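Local atomic coordinates of putative hemin storage protein (Bordetella bronchiseptica, PDB entry 6AU1), a protein that cleaves deacetylated poly-beta-1,6-N-acetylglucosamine through its glycoside hydrolase domain, the part in this entry, and can disrupt bacterial biofilms. Residues 138-149 / 212-223. Numbering follows the deposited sequence.
Sequences HRVISEIYEDLA and FTMHLRHIVSGY
Tyr145 of segment 138-149, part of helix 135-151, and Leu216 of segment 212-223, part of helix 195-223, meet at the centre of a helix pair on the outside of a TIM-type (beta/alpha) barrel. The segment axes run in roughly the same direction, 29° apart, and come within 8.5 Å. Strand 156-159 follows the first helix and lies beneath both; its Phe159 touches Tyr145 and Leu216.

The Tyr145 side chain can be followed outward. CB lies near Leu216 CD2 and Val220 CG2. CG and CD1 pack on Leu216 CD2, and Tyr145 CD2 meets Val220 CG2 at the ring edge at 3.9 Å. Further out, Leu216 CD1 lies over CE1 and CZ, 3.9 Å from the Tyr145 ring centroid in a CH-pi contact; CE2 meets Leu216 CB. The OH, still near Leu216 CD1, hydrogen-bonds Pro95 O.

Toward the N-terminal ends of the two segments, His138, Phe212 and His215 form an aromatic cluster. CG of His138 is anti to the backbone N (chi1 -167°), which carries the ring across to the other helix. Phe212 CE1 lies over one face of the His138 ring, while His138 CE1 sits over a face of His215. Ile141 CG2 packs on Phe212 CZ at 3.7 Å.

At the C-terminal ends of the segments, Ala149 CB packs against Tyr223 CB at 3.5 Å. Tyr223 OH makes a weak hydrogen bond to Glu146 OE2, and the tyrosine is poorly ordered. The firmer polar partner of Glu146 is Arg66, salt-bridged to OE1.

Ser142 CB touches Ile219 CD1, and its OG links the two helices. Ser142 OG donates to His138 O at 2.7 Å, on the opposite face of that carbonyl from Ser142 N. Ser142 OG also accepts from His215 NE2 at 2.9 Å, lying just 3° out of the imidazole plane.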
loop_
_atom_site.group_PDB
_atom_site.type_symbol
_atom_site.label_atom_id
_atom_site.label_comp_id
_atom_site.label_asym_id
_atom_site.label_seq_id
_atom_site.Cartn_x
_atom_site.Cartn_y
_atom_site.Cartn_z
ATOM N N HIS A 138 -1.685 6.765 17.612
ATOM C CA HIS A 138 -2.620 5.657 17.400
ATOM C C HIS A 138 -4.050 6.187 17.226
ATOM O O HIS A 138 -4.773 5.801 16.289
ATOM C CB HIS A 138 -2.520 4.697 18.586
ATOM C CG HIS A 138 -3.175 3.369 18.378
ATOM N ND1 HIS A 138 -4.539 3.187 18.478
ATOM C CD2 HIS A 138 -2.646 2.145 18.146
ATOM C CE1 HIS A 138 -4.823 1.910 18.278
ATOM N NE2 HIS A 138 -3.691 1.255 18.089
ATOM N N ARG A 139 -4.448 7.096 18.112
ATOM C CA ARG A 139 -5.799 7.643 18.074
ATOM C C ARG A 139 -6.011 8.527 16.850
ATOM O O ARG A 139 -7.059 8.464 16.208
ATOM C CB ARG A 139 -6.104 8.450 19.339
ATOM C CG ARG A 139 -7.547 8.959 19.397
ATOM C CD ARG A 139 -7.788 9.796 20.648
ATOM N NE ARG A 139 -7.075 11.070 20.587
ATOM C CZ ARG A 139 -5.945 11.335 21.237
ATOM N NH1 ARG A 139 -5.391 10.415 22.020
ATOM N NH2 ARG A 139 -5.373 12.526 21.108
ATOM N N VAL A 140 -5.022 9.361 16.535
ATOM C CA VAL A 140 -5.166 10.289 15.417
ATOM C C VAL A 140 -5.301 9.513 14.102
ATOM O O VAL A 140 -6.186 9.817 13.295
ATOM C CB VAL A 140 -3.985 11.285 15.342
ATOM C CG1 VAL A 140 -3.950 11.985 13.979
ATOM C CG2 VAL A 140 -4.092 12.301 16.471
ATOM N N ILE A 141 -4.468 8.494 13.902
ATOM C CA ILE A 141 -4.587 7.668 12.699
ATOM C C ILE A 141 -5.958 6.994 12.659
ATOM O O ILE A 141 -6.620 6.945 11.621
ATOM C CB ILE A 141 -3.475 6.602 12.626
ATOM C CG1 ILE A 141 -2.111 7.285 12.483
ATOM C CG2 ILE A 141 -3.710 5.668 11.450
ATOM C CD1 ILE A 141 -0.927 6.330 12.727
ATOM N N SER A 142 -6.376 6.468 13.801
ATOM C CA SER A 142 -7.691 5.836 13.903
ATOM C C SER A 142 -8.811 6.785 13.482
ATOM O O SER A 142 -9.771 6.382 12.810
ATOM C CB SER A 142 -7.915 5.343 15.329
ATOM O OG SER A 142 -6.969 4.326 15.643
ATOM N N GLU A 143 -8.683 8.048 13.871
ATOM C CA GLU A 143 -9.724 9.028 13.582
ATOM C C GLU A 143 -9.710 9.439 12.115
ATOM O O GLU A 143 -10.759 9.729 11.530
ATOM C CB GLU A 143 -9.571 10.241 14.498
ATOM C CG GLU A 143 -10.035 9.930 15.934
ATOM C CD GLU A 143 -9.743 11.038 16.919
ATOM O OE1 GLU A 143 -9.114 12.037 16.526
ATOM O OE2 GLU A 143 -10.139 10.902 18.097
ATOM N N ILE A 144 -8.527 9.451 11.513
ATOM C CA ILE A 144 -8.433 9.730 10.083
ATOM C C ILE A 144 -9.145 8.627 9.289
ATOM O O ILE A 144 -9.889 8.915 8.344
ATOM C CB ILE A 144 -6.952 9.881 9.639
ATOM C CG1 ILE A 144 -6.360 11.153 10.266
ATOM C CG2 ILE A 144 -6.837 9.946 8.109
ATOM C CD1 ILE A 144 -4.839 11.269 10.099
ATOM N N TYR A 145 -8.940 7.373 9.688
ATOM C CA TYR A 145 -9.634 6.256 9.044
ATOM C C TYR A 145 -11.138 6.331 9.284
ATOM O O TYR A 145 -11.926 6.034 8.381
ATOM C CB TYR A 145 -9.071 4.916 9.536
ATOM C CG TYR A 145 -7.893 4.427 8.712
ATOM C CD1 TYR A 145 -6.621 4.967 8.880
ATOM C CD2 TYR A 145 -8.055 3.421 7.769
ATOM C CE1 TYR A 145 -5.535 4.513 8.114
ATOM C CE2 TYR A 145 -6.991 2.969 7.001
ATOM C CZ TYR A 145 -5.739 3.514 7.171
ATOM O OH TYR A 145 -4.697 3.039 6.392
ATOM N N GLU A 146 -11.544 6.738 10.486
ATOM C CA GLU A 146 -12.967 6.897 10.777
ATOM C C GLU A 146 -13.578 7.955 9.861
ATOM O O GLU A 146 -14.676 7.773 9.316
ATOM C CB GLU A 146 -13.185 7.276 12.241
ATOM C CG GLU A 146 -14.637 7.527 12.608
ATOM C CD GLU A 146 -14.828 7.806 14.098
ATOM O OE1 GLU A 146 -13.872 8.250 14.758
ATOM O OE2 GLU A 146 -15.932 7.574 14.615
ATOM N N ASP A 147 -12.849 9.054 9.681
ATOM C CA ASP A 147 -13.330 10.161 8.852
ATOM C C ASP A 147 -13.415 9.763 7.377
ATOM O O ASP A 147 -14.354 10.159 6.678
ATOM C CB ASP A 147 -12.427 11.396 9.022
ATOM C CG ASP A 147 -12.579 12.056 10.391
ATOM O OD1 ASP A 147 -13.552 11.736 11.109
ATOM O OD2 ASP A 147 -11.733 12.909 10.744
ATOM N N LEU A 148 -12.452 8.971 6.908
ATOM C CA LEU A 148 -12.547 8.392 5.567
ATOM C C LEU A 148 -13.834 7.587 5.412
ATOM O O LEU A 148 -14.552 7.718 4.416
ATOM C CB LEU A 148 -11.341 7.493 5.275
ATOM C CG LEU A 148 -11.444 6.647 4.004
ATOM C CD1 LEU A 148 -11.439 7.530 2.761
ATOM C CD2 LEU A 148 -10.343 5.577 3.956
ATOM N N ALA A 149 -14.125 6.754 6.406
ATOM C CA ALA A 149 -15.300 5.886 6.342
ATOM C C ALA A 149 -16.596 6.700 6.337
ATOM O O ALA A 149 -17.585 6.302 5.721
ATOM C CB ALA A 149 -15.289 4.900 7.496
ATOM N N PHE A 212 -2.450 -3.544 14.210
ATOM C CA PHE A 212 -2.854 -2.147 14.069
ATOM C C PHE A 212 -3.747 -1.988 12.847
ATOM O O PHE A 212 -4.793 -1.320 12.920
ATOM C CB PHE A 212 -1.636 -1.222 13.966
ATOM C CG PHE A 212 -1.989 0.236 13.859
ATOM C CD1 PHE A 212 -2.829 0.830 14.791
ATOM C CD2 PHE A 212 -1.481 1.009 12.825
ATOM C CE1 PHE A 212 -3.152 2.182 14.693
ATOM C CE2 PHE A 212 -1.793 2.360 12.716
ATOM C CZ PHE A 212 -2.627 2.950 13.652
ATOM N N THR A 213 -3.364 -2.607 11.728
ATOM C CA THR A 213 -4.219 -2.508 10.540
ATOM C C THR A 213 -5.551 -3.217 10.759
ATOM O O THR A 213 -6.550 -2.825 10.176
ATOM C CB THR A 213 -3.556 -3.062 9.257
ATOM O OG1 THR A 213 -3.324 -4.472 9.377
ATOM C CG2 THR A 213 -2.248 -2.305 8.947
ATOM N N MET A 214 -5.587 -4.245 11.606
ATOM C CA MET A 214 -6.867 -4.908 11.891
ATOM C C MET A 214 -7.764 -4.000 12.731
ATOM O O MET A 214 -8.983 -4.040 12.601
ATOM C CB MET A 214 -6.653 -6.238 12.603
ATOM C CG MET A 214 -5.948 -7.296 11.755
ATOM S SD MET A 214 -6.886 -7.741 10.270
ATOM C CE MET A 214 -5.980 -6.830 9.026
ATOM N N HIS A 215 -7.151 -3.190 13.596
ATOM C CA HIS A 215 -7.874 -2.165 14.355
ATOM C C HIS A 215 -8.500 -1.143 13.404
ATOM O O HIS A 215 -9.676 -0.800 13.544
ATOM C CB HIS A 215 -6.926 -1.477 15.353
ATOM C CG HIS A 215 -7.491 -0.246 16.005
ATOM N ND1 HIS A 215 -8.453 -0.295 16.992
ATOM C CD2 HIS A 215 -7.197 1.068 15.833
ATOM C CE1 HIS A 215 -8.741 0.934 17.385
ATOM N NE2 HIS A 215 -7.988 1.778 16.701
ATOM N N LEU A 216 -7.714 -0.678 12.433
ATOM C CA LEU A 216 -8.199 0.282 11.432
ATOM C C LEU A 216 -9.321 -0.326 10.596
ATOM O O LEU A 216 -10.329 0.328 10.314
ATOM C CB LEU A 216 -7.055 0.744 10.526
ATOM C CG LEU A 216 -5.910 1.438 11.278
ATOM C CD1 LEU A 216 -4.752 1.729 10.343
ATOM C CD2 LEU A 216 -6.426 2.724 11.950
ATOM N N ARG A 217 -9.146 -1.580 10.195
ATOM C CA ARG A 217 -10.217 -2.291 9.500
ATOM C C ARG A 217 -11.520 -2.282 10.293
ATOM O O ARG A 217 -12.602 -2.042 9.740
ATOM C CB ARG A 217 -9.804 -3.736 9.225
ATOM C CG ARG A 217 -10.907 -4.557 8.577
ATOM C CD ARG A 217 -10.609 -6.032 8.686
ATOM N NE ARG A 217 -11.271 -6.758 7.612
ATOM C CZ ARG A 217 -11.151 -8.063 7.408
ATOM N NH1 ARG A 217 -10.394 -8.793 8.217
ATOM N NH2 ARG A 217 -11.785 -8.632 6.389
ATOM N N HIS A 218 -11.410 -2.551 11.591
ATOM C CA HIS A 218 -12.586 -2.649 12.454
ATOM C C HIS A 218 -13.308 -1.302 12.515
ATOM O O HIS A 218 -14.539 -1.234 12.485
ATOM C CB HIS A 218 -12.184 -3.117 13.859
ATOM C CG HIS A 218 -13.341 -3.295 14.793
ATOM N ND1 HIS A 218 -13.567 -2.461 15.867
ATOM C CD2 HIS A 218 -14.343 -4.205 14.808
ATOM C CE1 HIS A 218 -14.657 -2.851 16.505
ATOM N NE2 HIS A 218 -15.146 -3.908 15.882
ATOM N N ILE A 219 -12.531 -0.228 12.602
ATOM C CA ILE A 219 -13.106 1.113 12.615
ATOM C C ILE A 219 -13.891 1.410 11.337
ATOM O O ILE A 219 -15.041 1.860 11.386
ATOM C CB ILE A 219 -12.011 2.165 12.803
ATOM C CG1 ILE A 219 -11.531 2.138 14.250
ATOM C CG2 ILE A 219 -12.527 3.554 12.439
ATOM C CD1 ILE A 219 -10.272 2.897 14.467
ATOM N N VAL A 220 -13.280 1.126 10.194
ATOM C CA VAL A 220 -13.912 1.419 8.910
ATOM C C VAL A 220 -15.137 0.546 8.675
ATOM O O VAL A 220 -16.182 1.037 8.244
ATOM C CB VAL A 220 -12.912 1.244 7.754
ATOM C CG1 VAL A 220 -13.613 1.348 6.390
ATOM C CG2 VAL A 220 -11.820 2.291 7.861
ATOM N N SER A 221 -15.018 -0.742 8.981
ATOM C CA SER A 221 -16.116 -1.676 8.736
ATOM C C SER A 221 -17.345 -1.327 9.567
ATOM O O SER A 221 -18.481 -1.539 9.132
ATOM C CB SER A 221 -15.677 -3.110 9.031
ATOM O OG SER A 221 -15.606 -3.331 10.424
ATOM N N GLY A 222 -17.118 -0.797 10.765
ATOM C CA GLY A 222 -18.208 -0.366 11.616
ATOM C C GLY A 222 -18.968 0.787 10.990
ATOM O O GLY A 222 -20.192 0.870 11.099
ATOM N N TYR A 223 -18.237 1.672 10.320
ATOM C CA TYR A 223 -18.821 2.874 9.733
ATOM C C TYR A 223 -19.359 2.674 8.327
ATOM O O TYR A 223 -20.271 3.378 7.900
ATOM C CB TYR A 223 -17.798 3.999 9.718
ATOM C CG TYR A 223 -17.995 4.969 10.837
ATOM C CD1 TYR A 223 -18.862 6.044 10.700
ATOM C CD2 TYR A 223 -17.331 4.807 12.041
ATOM C CE1 TYR A 223 -19.054 6.932 11.728
ATOM C CE2 TYR A 223 -17.522 5.687 13.075
ATOM C CZ TYR A 223 -18.377 6.752 12.915
ATOM O OH TYR A 223 -18.561 7.639 13.950
#